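Local atomic coordinates of RE68036p (Drosophila melanogaster, PDB entry 1SQH), a protein that is of unknown function in detail but probably acts as an acyltransferase of the acetyltransferase superfamily, perhaps with glycine as acceptor. Residues D8-L13 and W107-Q112; L37-Q42 and K66-H71; K210-C215 and A224-N229. All coordinates share one frame; numbering follows the deposited sequence.

In the fold
Interaction 1 encloses interaction 2 along the chain, and interaction 3 follows both. The first two lie in the DUF5645 region, their centres 14 Å apart, and share one mixed sheet: strands 10-12 and 67-71 are neighbours in it, joined by the probable hydrogen bond from Arg11 N to Thr70 O (2.8 Å). Interaction 3 belongs to a separate four-stranded antiparallel sheet, with both its segments in the FR47-like region and its centre 37 Å from interaction 1 and 25 Å from interaction 2. Helix 34-51 nevertheless reaches it, Asn41 OD1 lying 3.6 Å from Asn229 O. Both regions belong to the acetyltransferase clan, consistent with two related halves, which also share the mixed sheet through strands 268-273 and 289-299.

Interaction 1 (D8-L13 and W107-Q112)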
loop_
_atom_site.group_PDB
_atom_site.type_symbol
_atom_site.label_atom_id
_atom_site.label_comp_id
_atom_site.label_asym_id
_atom_site.label_seq_id
_atom_site.Cartn_x
_atom_site.Cartn_y
_atom_site.Cartn_z
ATOM N N ASP A 8 -20.681 4.598 17.116
ATOM C CA ASP A 8 -20.244 3.337 16.512
ATOM C C ASP A 8 -19.261 2.593 17.412
ATOM O O ASP A 8 -18.533 3.210 18.182
ATOM C CB ASP A 8 -19.580 3.612 15.156
ATOM C CG ASP A 8 -19.399 2.352 14.325
ATOM O OD1 ASP A 8 -20.360 1.953 13.625
ATOM O OD2 ASP A 8 -18.300 1.756 14.386
ATOM N N ILE A 9 -19.232 1.270 17.309
ATOM C CA ILE A 9 -18.321 0.479 18.124
ATOM C C ILE A 9 -16.857 0.852 17.826
ATOM O O ILE A 9 -15.944 0.534 18.599
ATOM C CB ILE A 9 -18.542 -1.024 17.885
ATOM C CG1 ILE A 9 -17.710 -1.842 18.873
ATOM C CG2 ILE A 9 -18.199 -1.374 16.453
ATOM C CD1 ILE A 9 -18.019 -3.320 18.818
ATOM N N LEU A 10 -16.643 1.529 16.702
ATOM C CA LEU A 10 -15.311 1.970 16.322
ATOM C C LEU A 10 -15.107 3.410 16.789
ATOM O O LEU A 10 -15.925 4.283 16.508
ATOM C CB LEU A 10 -15.129 1.895 14.799
ATOM C CG LEU A 10 -15.060 0.509 14.144
ATOM C CD1 LEU A 10 -14.920 0.654 12.643
ATOM C CD2 LEU A 10 -13.882 -0.275 14.723
ATOM N N ARG A 11 -14.021 3.657 17.514
ATOM C CA ARG A 11 -13.733 5.001 17.991
ATOM C C ARG A 11 -12.484 5.535 17.316
ATOM O O ARG A 11 -11.430 4.899 17.349
ATOM C CB ARG A 11 -13.505 5.036 19.501
ATOM C CG ARG A 11 -13.308 6.464 19.988
ATOM C CD ARG A 11 -12.721 6.570 21.383
ATOM N NE ARG A 11 -11.261 6.482 21.409
ATOM C CZ ARG A 11 -10.589 5.355 21.601
ATOM N NH1 ARG A 11 -11.254 4.215 21.778
ATOM N NH2 ARG A 11 -9.262 5.369 21.658
ATOM N N PRO A 12 -12.579 6.728 16.719
ATOM C CA PRO A 12 -11.439 7.340 16.032
ATOM C C PRO A 12 -10.262 7.643 16.952
ATOM O O PRO A 12 -10.410 8.327 17.966
ATOM C CB PRO A 12 -12.047 8.603 15.431
ATOM C CG PRO A 12 -13.088 8.988 16.449
ATOM C CD PRO A 12 -13.730 7.650 16.757
ATOM N N LEU A 13 -9.091 7.125 16.601
ATOM C CA LEU A 13 -7.903 7.376 17.403
ATOM C C LEU A 13 -7.368 8.752 17.069
ATOM O O LEU A 13 -7.448 9.200 15.930
ATOM C CB LEU A 13 -6.822 6.332 17.125
ATOM C CG LEU A 13 -6.956 4.977 17.815
ATOM C CD1 LEU A 13 -8.215 4.296 17.333
ATOM C CD2 LEU A 13 -5.736 4.116 17.509
ATOM N N TRP A 107 -13.334 -8.918 15.655
ATOM C CA TRP A 107 -14.572 -9.267 14.981
ATOM C C TRP A 107 -15.776 -8.581 15.592
ATOM O O TRP A 107 -16.788 -8.364 14.918
ATOM C CB TRP A 107 -14.757 -10.781 14.968
ATOM C CG TRP A 107 -13.783 -11.436 14.052
ATOM C CD1 TRP A 107 -12.734 -12.232 14.398
ATOM C CD2 TRP A 107 -13.733 -11.295 12.628
ATOM N NE1 TRP A 107 -12.025 -12.598 13.272
ATOM C CE2 TRP A 107 -12.620 -12.035 12.173
ATOM C CE3 TRP A 107 -14.521 -10.610 11.690
ATOM C CZ2 TRP A 107 -12.276 -12.112 10.812
ATOM C CZ3 TRP A 107 -14.176 -10.684 10.335
ATOM C CH2 TRP A 107 -13.064 -11.430 9.915
ATOM N N GLU A 108 -15.673 -8.235 16.867
ATOM C CA GLU A 108 -16.764 -7.526 17.514
ATOM C C GLU A 108 -16.836 -6.191 16.769
ATOM O O GLU A 108 -17.918 -5.703 16.423
ATOM C CB GLU A 108 -16.439 -7.308 18.989
ATOM C CG GLU A 108 -17.613 -6.907 19.845
ATOM C CD GLU A 108 -17.307 -7.076 21.318
ATOM O OE1 GLU A 108 -16.963 -8.209 21.719
ATOM O OE2 GLU A 108 -17.406 -6.083 22.072
ATOM N N CYS A 109 -15.662 -5.622 16.501
ATOM C CA CYS A 109 -15.559 -4.362 15.782
ATOM C C CYS A 109 -16.092 -4.458 14.356
ATOM O O CYS A 109 -16.970 -3.691 13.955
ATOM C CB CYS A 109 -14.099 -3.901 15.711
ATOM S SG CYS A 109 -13.451 -3.139 17.212
ATOM N N LEU A 110 -15.554 -5.400 13.590
ATOM C CA LEU A 110 -15.951 -5.551 12.195
ATOM C C LEU A 110 -17.419 -5.898 11.991
ATOM O O LEU A 110 -18.026 -5.453 11.025
ATOM C CB LEU A 110 -15.062 -6.594 11.499
ATOM C CG LEU A 110 -13.557 -6.306 11.350
ATOM C CD1 LEU A 110 -12.926 -7.431 10.537
ATOM C CD2 LEU A 110 -13.316 -4.969 10.653
ATOM N N GLU A 111 -17.987 -6.678 12.905
ATOM C CA GLU A 111 -19.381 -7.093 12.795
ATOM C C GLU A 111 -20.390 -6.056 13.305
ATOM O O GLU A 111 -21.466 -5.899 12.731
ATOM C CB GLU A 111 -19.581 -8.418 13.538
ATOM C CG GLU A 111 -18.679 -9.536 13.045
ATOM C CD GLU A 111 -18.756 -10.786 13.910
ATOM O OE1 GLU A 111 -18.821 -10.638 15.151
ATOM O OE2 GLU A 111 -18.733 -11.908 13.355
ATOM N N GLN A 112 -20.039 -5.336 14.367
ATOM C CA GLN A 112 -20.953 -4.350 14.941
ATOM C C GLN A 112 -20.899 -2.947 14.365
ATOM O O GLN A 112 -21.790 -2.138 14.629
ATOM C CB GLN A 112 -20.748 -4.255 16.454
ATOM C CG GLN A 112 -21.344 -5.414 17.236
ATOM C CD GLN A 112 -21.124 -5.264 18.725
ATOM O OE1 GLN A 112 -21.420 -4.220 19.302
ATOM N NE2 GLN A 112 -20.602 -6.310 19.356
#
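The CA atoms of Ile9 and Cys109 lie 6.0 Å apart where the chain just ahead of strand 10-12 passes the last turns of helix 104-112, and with no hydrogen bond between the segments the contact rests on packing. Ile9 carries most of it. Its CG1 is anti to the backbone N (chi1 -173°) and the chain continues extended, which delivers CD1 to the helix surface, 3.4 Å from Glu108 O and 3.7 Å from Gln112 CB. The other branch rests on the next carbonyl along the helix, with Ile9 CG2 3.6 Å from Cys109 O. Gln112 crosses this isoleucine at about a right angle, its OE1 3.6 Å from Ile9 CD1, while Glu108 presents the methylene CG to the same methyl. An alanine here lacks both branches and would probably open a gap beside Glu108 and leave the Gln112 side chain freer to turn. In the fold, this packs a helix against the start of an edge strand of the mixed eight-stranded sheet. Leu10 extends the apolar patch: its CD2 is 3.8 Å from Cys109 SG, and the leucine also touches Val83 of strand 82-87. Asp8 sets the path into the strand through an Asx turn, OD2 accepting from Leu10 N at 2.9 Å (152° at the hydrogen), on the anti side, tilted from the carboxylate plane. The same OD2 bonds to Thr113 OG1 and OD1 to Gln114 N, tying the start of the strand to the residues after the helix. Glu108 OE2 turns to His71 NE2, its hydrogen-bond partner.

Interaction 2 (L37-Q42 and K66-H71); sequences LLLYNQ and KQFYTH
Two flat groups organise the contact: the Phe68 ring and the Gln42 amide, their planes 62° apart. Gln42 CG arrives at the ring's edge, close to its plane, 3.7 Å from Phe68 CE2, whereas Leu39 CD1 comes in at a slant, 3.5 Å from Phe68 CE1. Val18 of helix 15-29 and Ser84 of strand 82-87 also touch the Phe68 side chain, placing it among helices 15-29 and 34-51 and a neighbouring strand of the mixed sheet. The Gln42 side chain crosses the Lys66 chain at a slant. With CG anti to the backbone N and a bend at chi2, Gln42 brings OE1 to within 3.0 Å of Lys66 CG. Lys66 in turn runs extended as far as CE and bends at chi4 (62°), which lets NZ donate to Gln42 OE1 at 3.2 Å, in the carbonyl plane with a C=O...N angle of 155°. Packing is also tight between Leu38 CD1 and Lys66 CE, at 3.4 Å. Gln42 NE2 donates to Leu64 O and to Asp46 OD1, fixing which way round the amide sits. One water accepts from Lys66 NZ (2.9 Å) and from Asn41 ND2 and donates to Leu38 O; a second water also accepts from Lys66 NZ (3.0 Å). The ammonium thus has three oxygen partners, none of them a carboxylate, so its charge is likely to be stabilised by neutral dipoles, and to polarise the Gln42 carbonyl.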
loop_
_atom_site.group_PDB
_atom_site.type_symbol
_atom_site.label_atom_id
_atom_site.label_comp_id
_atom_site.label_asym_id
_atom_site.label_seq_id
_atom_site.Cartn_x
_atom_site.Cartn_y
_atom_site.Cartn_z
ATOM N N LEU A 37 4.616 -0.874 8.808
ATOM C CA LEU A 37 4.969 -0.094 7.623
ATOM C C LEU A 37 3.828 0.818 7.198
ATOM O O LEU A 37 4.047 1.983 6.850
ATOM C CB LEU A 37 5.384 -1.028 6.482
ATOM C CG LEU A 37 6.762 -1.645 6.790
ATOM C CD1 LEU A 37 7.163 -2.700 5.764
ATOM C CD2 LEU A 37 7.784 -0.510 6.827
ATOM N N LEU A 38 2.610 0.280 7.247
ATOM C CA LEU A 38 1.414 1.025 6.900
ATOM C C LEU A 38 1.271 2.215 7.856
ATOM O O LEU A 38 1.056 3.349 7.418
ATOM C CB LEU A 38 0.203 0.089 6.990
ATOM C CG LEU A 38 -1.249 0.576 7.087
ATOM C CD1 LEU A 38 -1.424 1.916 6.425
ATOM C CD2 LEU A 38 -2.147 -0.482 6.435
ATOM N N LEU A 39 1.413 1.946 9.153
ATOM C CA LEU A 39 1.302 2.983 10.178
ATOM C C LEU A 39 2.437 3.985 10.009
ATOM O O LEU A 39 2.233 5.210 10.047
ATOM C CB LEU A 39 1.349 2.354 11.578
ATOM C CG LEU A 39 0.021 2.077 12.308
ATOM C CD1 LEU A 39 -1.009 1.514 11.359
ATOM C CD2 LEU A 39 0.272 1.100 13.462
ATOM N N TYR A 40 3.644 3.459 9.828
ATOM C CA TYR A 40 4.806 4.302 9.614
ATOM C C TYR A 40 4.570 5.206 8.395
ATOM O O TYR A 40 4.781 6.425 8.445
ATOM C CB TYR A 40 6.031 3.427 9.366
ATOM C CG TYR A 40 7.187 4.193 8.791
ATOM C CD1 TYR A 40 8.074 4.873 9.617
ATOM C CD2 TYR A 40 7.375 4.265 7.413
ATOM C CE1 TYR A 40 9.132 5.609 9.083
ATOM C CE2 TYR A 40 8.418 4.999 6.870
ATOM C CZ TYR A 40 9.298 5.665 7.709
ATOM O OH TYR A 40 10.365 6.351 7.160
ATOM N N ASN A 41 4.126 4.603 7.299
ATOM C CA ASN A 41 3.894 5.363 6.088
ATOM C C ASN A 41 2.858 6.470 6.248
ATOM O O ASN A 41 3.115 7.627 5.870
ATOM C CB ASN A 41 3.467 4.437 4.952
ATOM C CG ASN A 41 3.230 5.185 3.664
ATOM O OD1 ASN A 41 4.165 5.576 2.974
ATOM N ND2 ASN A 41 1.968 5.414 3.347
ATOM N N GLN A 42 1.696 6.128 6.808
ATOM C CA GLN A 42 0.640 7.118 6.976
ATOM C C GLN A 42 1.105 8.315 7.789
ATOM O O GLN A 42 0.916 9.461 7.382
ATOM C CB GLN A 42 -0.587 6.503 7.639
ATOM C CG GLN A 42 -1.785 7.460 7.662
ATOM C CD GLN A 42 -2.124 7.966 6.265
ATOM O OE1 GLN A 42 -2.544 7.194 5.405
ATOM N NE2 GLN A 42 -1.921 9.260 6.029
ATOM N N LYS A 66 -5.770 8.573 6.116
ATOM C CA LYS A 66 -6.387 7.375 6.672
ATOM C C LYS A 66 -6.947 7.721 8.048
ATOM O O LYS A 66 -6.383 8.547 8.764
ATOM C CB LYS A 66 -5.370 6.235 6.823
ATOM C CG LYS A 66 -4.977 5.521 5.535
ATOM C CD LYS A 66 -4.245 4.207 5.853
ATOM C CE LYS A 66 -3.742 3.508 4.602
ATOM N NZ LYS A 66 -2.748 4.351 3.874
ATOM N N GLN A 67 -8.058 7.100 8.412
ATOM C CA GLN A 67 -8.652 7.340 9.721
ATOM C C GLN A 67 -8.617 6.020 10.484
ATOM O O GLN A 67 -9.268 5.044 10.106
ATOM C CB GLN A 67 -10.080 7.847 9.562
ATOM C CG GLN A 67 -10.153 9.200 8.868
ATOM C CD GLN A 67 -11.402 9.358 8.022
ATOM O OE1 GLN A 67 -11.518 8.760 6.942
ATOM N NE2 GLN A 67 -12.345 10.161 8.506
ATOM N N PHE A 68 -7.827 5.996 11.547
ATOM C CA PHE A 68 -7.673 4.794 12.346
ATOM C C PHE A 68 -8.715 4.722 13.453
ATOM O O PHE A 68 -9.105 5.750 14.013
ATOM C CB PHE A 68 -6.258 4.768 12.929
ATOM C CG PHE A 68 -5.177 4.644 11.882
ATOM C CD1 PHE A 68 -4.834 3.394 11.363
ATOM C CD2 PHE A 68 -4.528 5.777 11.391
ATOM C CE1 PHE A 68 -3.862 3.268 10.368
ATOM C CE2 PHE A 68 -3.555 5.664 10.396
ATOM C CZ PHE A 68 -3.221 4.404 9.884
ATOM N N TYR A 69 -9.175 3.514 13.759
ATOM C CA TYR A 69 -10.178 3.325 14.806
ATOM C C TYR A 69 -9.856 2.119 15.677
ATOM O O TYR A 69 -9.036 1.287 15.316
ATOM C CB TYR A 69 -11.571 3.081 14.206
ATOM C CG TYR A 69 -12.080 4.137 13.259
ATOM C CD1 TYR A 69 -11.650 4.181 11.935
ATOM C CD2 TYR A 69 -13.021 5.073 13.679
ATOM C CE1 TYR A 69 -12.152 5.136 11.045
ATOM C CE2 TYR A 69 -13.528 6.032 12.803
ATOM C CZ TYR A 69 -13.094 6.057 11.491
ATOM O OH TYR A 69 -13.603 6.988 10.617
ATOM N N THR A 70 -10.502 2.029 16.836
ATOM C CA THR A 70 -10.324 0.867 17.691
ATOM C C THR A 70 -11.633 0.643 18.411
ATOM O O THR A 70 -12.524 1.483 18.338
ATOM C CB THR A 70 -9.208 1.035 18.739
ATOM O OG1 THR A 70 -8.974 -0.236 19.357
ATOM C CG2 THR A 70 -9.609 2.036 19.816
ATOM N N HIS A 71 -11.754 -0.496 19.089
ATOM C CA HIS A 71 -12.968 -0.826 19.826
ATOM C C HIS A 71 -13.213 0.274 20.865
ATOM O O HIS A 71 -12.401 0.485 21.772
ATOM C CB HIS A 71 -12.800 -2.191 20.501
ATOM C CG HIS A 71 -14.074 -2.766 21.043
ATOM N ND1 HIS A 71 -14.922 -2.056 21.865
ATOM C CD2 HIS A 71 -14.622 -3.999 20.909
ATOM C CE1 HIS A 71 -15.938 -2.826 22.217
ATOM N NE2 HIS A 71 -15.778 -4.010 21.651
HETATM O O HOH W 1 0.064 4.057 4.599
HETATM O O HOH W 2 -3.643 6.979 2.854
#

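Interaction 3 (K210-C215 and A224-N229); sequences KSLGIC and AWIFQN
Ile214 meets Ala224 from its first side-chain carbon onward. Ile214 CB lies 3.7 Å from Ala224 O and 3.9 Å from Ala224 CB, and CG1, anti to the carbonyl carbon, stays alongside that methyl at 4.0 Å. From there CD1 departs from Ala224, and the isoleucine touches Leu252 of helix 248-263 and Phe174 and Ile176 of strand 174-177. In the backbone, Ile214 N donates to Ala224 O at 2.7 Å (162° at the hydrogen), while the return bond from Ala224 N is weak. The two strands form an antiparallel beta hairpin, 176° between their directions, in the centre of a four-stranded sheet. Helix 248-263 lies over the face carrying Leu212, Ile214 and Ile226; it probably corresponds to the helix that, in acetyltransferase relatives, follows the loop binding the coenzyme A pyrophosphate. Leu212 and Ile226 make the hydrogen-bonded pair with two bonds, Leu212 N to Ile226 O at 2.8 Å and Ile226 N to Leu212 O at 2.9 Å, and Leu212 CB rests 3.6 Å from Ile226 CG2. Ser211 with Phe227 and Gly213 with Trp225 are non-hydrogen-bonded pairs, and Ser211, Trp225 and Phe227 point to the opposite face. Trp225 CA sits 3.1 Å from Leu212 O in a CA-H...O contact. Ser211 OG turns out of the hairpin to accept from Leu179 N, and at the open end Gln228 N donates to Lys210 O through a bent bond, 131° at the hydrogen.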
loop_
_atom_site.group_PDB
_atom_site.type_symbol
_atom_site.label_atom_id
_atom_site.label_comp_id
_atom_site.label_asym_id
_atom_site.label_seq_id
_atom_site.Cartn_x
_atom_site.Cartn_y
_atom_site.Cartn_z
ATOM N N LYS A 210 8.303 9.229 -3.556
ATOM C CA LYS A 210 9.380 9.137 -4.541
ATOM C C LYS A 210 8.844 8.343 -5.737
ATOM O O LYS A 210 7.919 7.537 -5.595
ATOM C CB LYS A 210 10.613 8.429 -3.960
ATOM C CG LYS A 210 11.341 9.223 -2.883
ATOM C CD LYS A 210 12.584 8.481 -2.402
ATOM C CE LYS A 210 13.208 9.130 -1.163
ATOM N NZ LYS A 210 13.941 10.392 -1.444
ATOM N N SER A 211 9.411 8.597 -6.913
ATOM C CA SER A 211 9.014 7.906 -8.133
ATOM C C SER A 211 10.180 7.926 -9.121
ATOM O O SER A 211 11.129 8.696 -8.955
ATOM C CB SER A 211 7.797 8.585 -8.755
ATOM O OG SER A 211 8.115 9.902 -9.158
ATOM N N LEU A 212 10.123 7.064 -10.132
ATOM C CA LEU A 212 11.176 7.010 -11.137
ATOM C C LEU A 212 10.614 6.642 -12.496
ATOM O O LEU A 212 9.807 5.723 -12.618
ATOM C CB LEU A 212 12.258 6.001 -10.741
ATOM C CG LEU A 212 13.292 6.414 -9.690
ATOM C CD1 LEU A 212 14.350 5.317 -9.538
ATOM C CD2 LEU A 212 13.963 7.708 -10.114
ATOM N N GLY A 213 11.043 7.368 -13.519
ATOM C CA GLY A 213 10.570 7.085 -14.855
ATOM C C GLY A 213 11.720 6.935 -15.828
ATOM O O GLY A 213 12.785 7.535 -15.649
ATOM N N ILE A 214 11.503 6.115 -16.851
ATOM C CA ILE A 214 12.492 5.879 -17.897
ATOM C C ILE A 214 11.962 6.487 -19.210
ATOM O O ILE A 214 10.909 6.074 -19.725
ATOM C CB ILE A 214 12.721 4.359 -18.139
ATOM C CG1 ILE A 214 13.205 3.669 -16.863
ATOM C CG2 ILE A 214 13.757 4.161 -19.235
ATOM C CD1 ILE A 214 14.621 4.028 -16.458
ATOM N N CYS A 215 12.683 7.462 -19.754
ATOM C CA CYS A 215 12.262 8.080 -21.006
ATOM C C CYS A 215 13.327 7.950 -22.087
ATOM O O CYS A 215 14.522 7.910 -21.790
ATOM C CB CYS A 215 11.941 9.558 -20.791
ATOM S SG CYS A 215 10.533 9.853 -19.714
ATOM N N ALA A 224 8.704 3.499 -19.046
ATOM C CA ALA A 224 8.703 2.598 -17.891
ATOM C C ALA A 224 8.750 3.441 -16.618
ATOM O O ALA A 224 9.332 4.528 -16.612
ATOM C CB ALA A 224 9.913 1.659 -17.952
ATOM N N TRP A 225 8.153 2.946 -15.540
ATOM C CA TRP A 225 8.127 3.714 -14.297
ATOM C C TRP A 225 7.948 2.850 -13.046
ATOM O O TRP A 225 7.551 1.688 -13.124
ATOM C CB TRP A 225 7.004 4.756 -14.380
ATOM C CG TRP A 225 5.696 4.145 -14.779
ATOM C CD1 TRP A 225 4.818 3.485 -13.968
ATOM C CD2 TRP A 225 5.184 4.017 -16.110
ATOM N NE1 TRP A 225 3.793 2.945 -14.711
ATOM C CE2 TRP A 225 3.995 3.256 -16.029
ATOM C CE3 TRP A 225 5.618 4.466 -17.364
ATOM C CZ2 TRP A 225 3.234 2.932 -17.161
ATOM C CZ3 TRP A 225 4.863 4.142 -18.492
ATOM C CH2 TRP A 225 3.683 3.381 -18.378
ATOM N N ILE A 226 8.242 3.440 -11.892
ATOM C CA ILE A 226 8.124 2.754 -10.616
ATOM C C ILE A 226 7.791 3.823 -9.570
ATOM O O ILE A 226 8.275 4.953 -9.647
ATOM C CB ILE A 226 9.453 2.006 -10.285
ATOM C CG1 ILE A 226 9.207 0.889 -9.266
ATOM C CG2 ILE A 226 10.494 2.985 -9.761
ATOM C CD1 ILE A 226 9.123 1.368 -7.857
ATOM N N PHE A 227 6.944 3.472 -8.608
ATOM C CA PHE A 227 6.526 4.414 -7.567
ATOM C C PHE A 227 6.907 3.941 -6.178
ATOM O O PHE A 227 7.254 2.772 -5.984
ATOM C CB PHE A 227 5.002 4.546 -7.524
ATOM C CG PHE A 227 4.419 5.428 -8.567
ATOM C CD1 PHE A 227 4.195 4.954 -9.858
ATOM C CD2 PHE A 227 4.029 6.729 -8.241
ATOM C CE1 PHE A 227 3.583 5.763 -10.814
ATOM C CE2 PHE A 227 3.417 7.553 -9.187
ATOM C CZ PHE A 227 3.190 7.071 -10.475
ATOM N N GLN A 228 6.829 4.855 -5.211
ATOM C CA GLN A 228 7.031 4.481 -3.818
ATOM C C GLN A 228 5.563 4.221 -3.483
ATOM O O GLN A 228 4.698 4.930 -3.991
ATOM C CB GLN A 228 7.543 5.648 -2.973
ATOM C CG GLN A 228 7.800 5.235 -1.520
ATOM C CD GLN A 228 8.552 6.286 -0.729
ATOM O OE1 GLN A 228 9.175 5.980 0.290
ATOM N NE2 GLN A 228 8.492 7.526 -1.185
ATOM N N ASN A 229 5.258 3.233 -2.649
ATOM C CA ASN A 229 3.850 2.946 -2.370
ATOM C C ASN A 229 3.334 3.359 -0.996
ATOM O O ASN A 229 4.013 4.072 -0.253
ATOM C CB ASN A 229 3.567 1.456 -2.618
ATOM C CG ASN A 229 4.185 0.557 -1.574
ATOM O OD1 ASN A 229 4.877 1.013 -0.662
ATOM N ND2 ASN A 229 3.929 -0.739 -1.695
#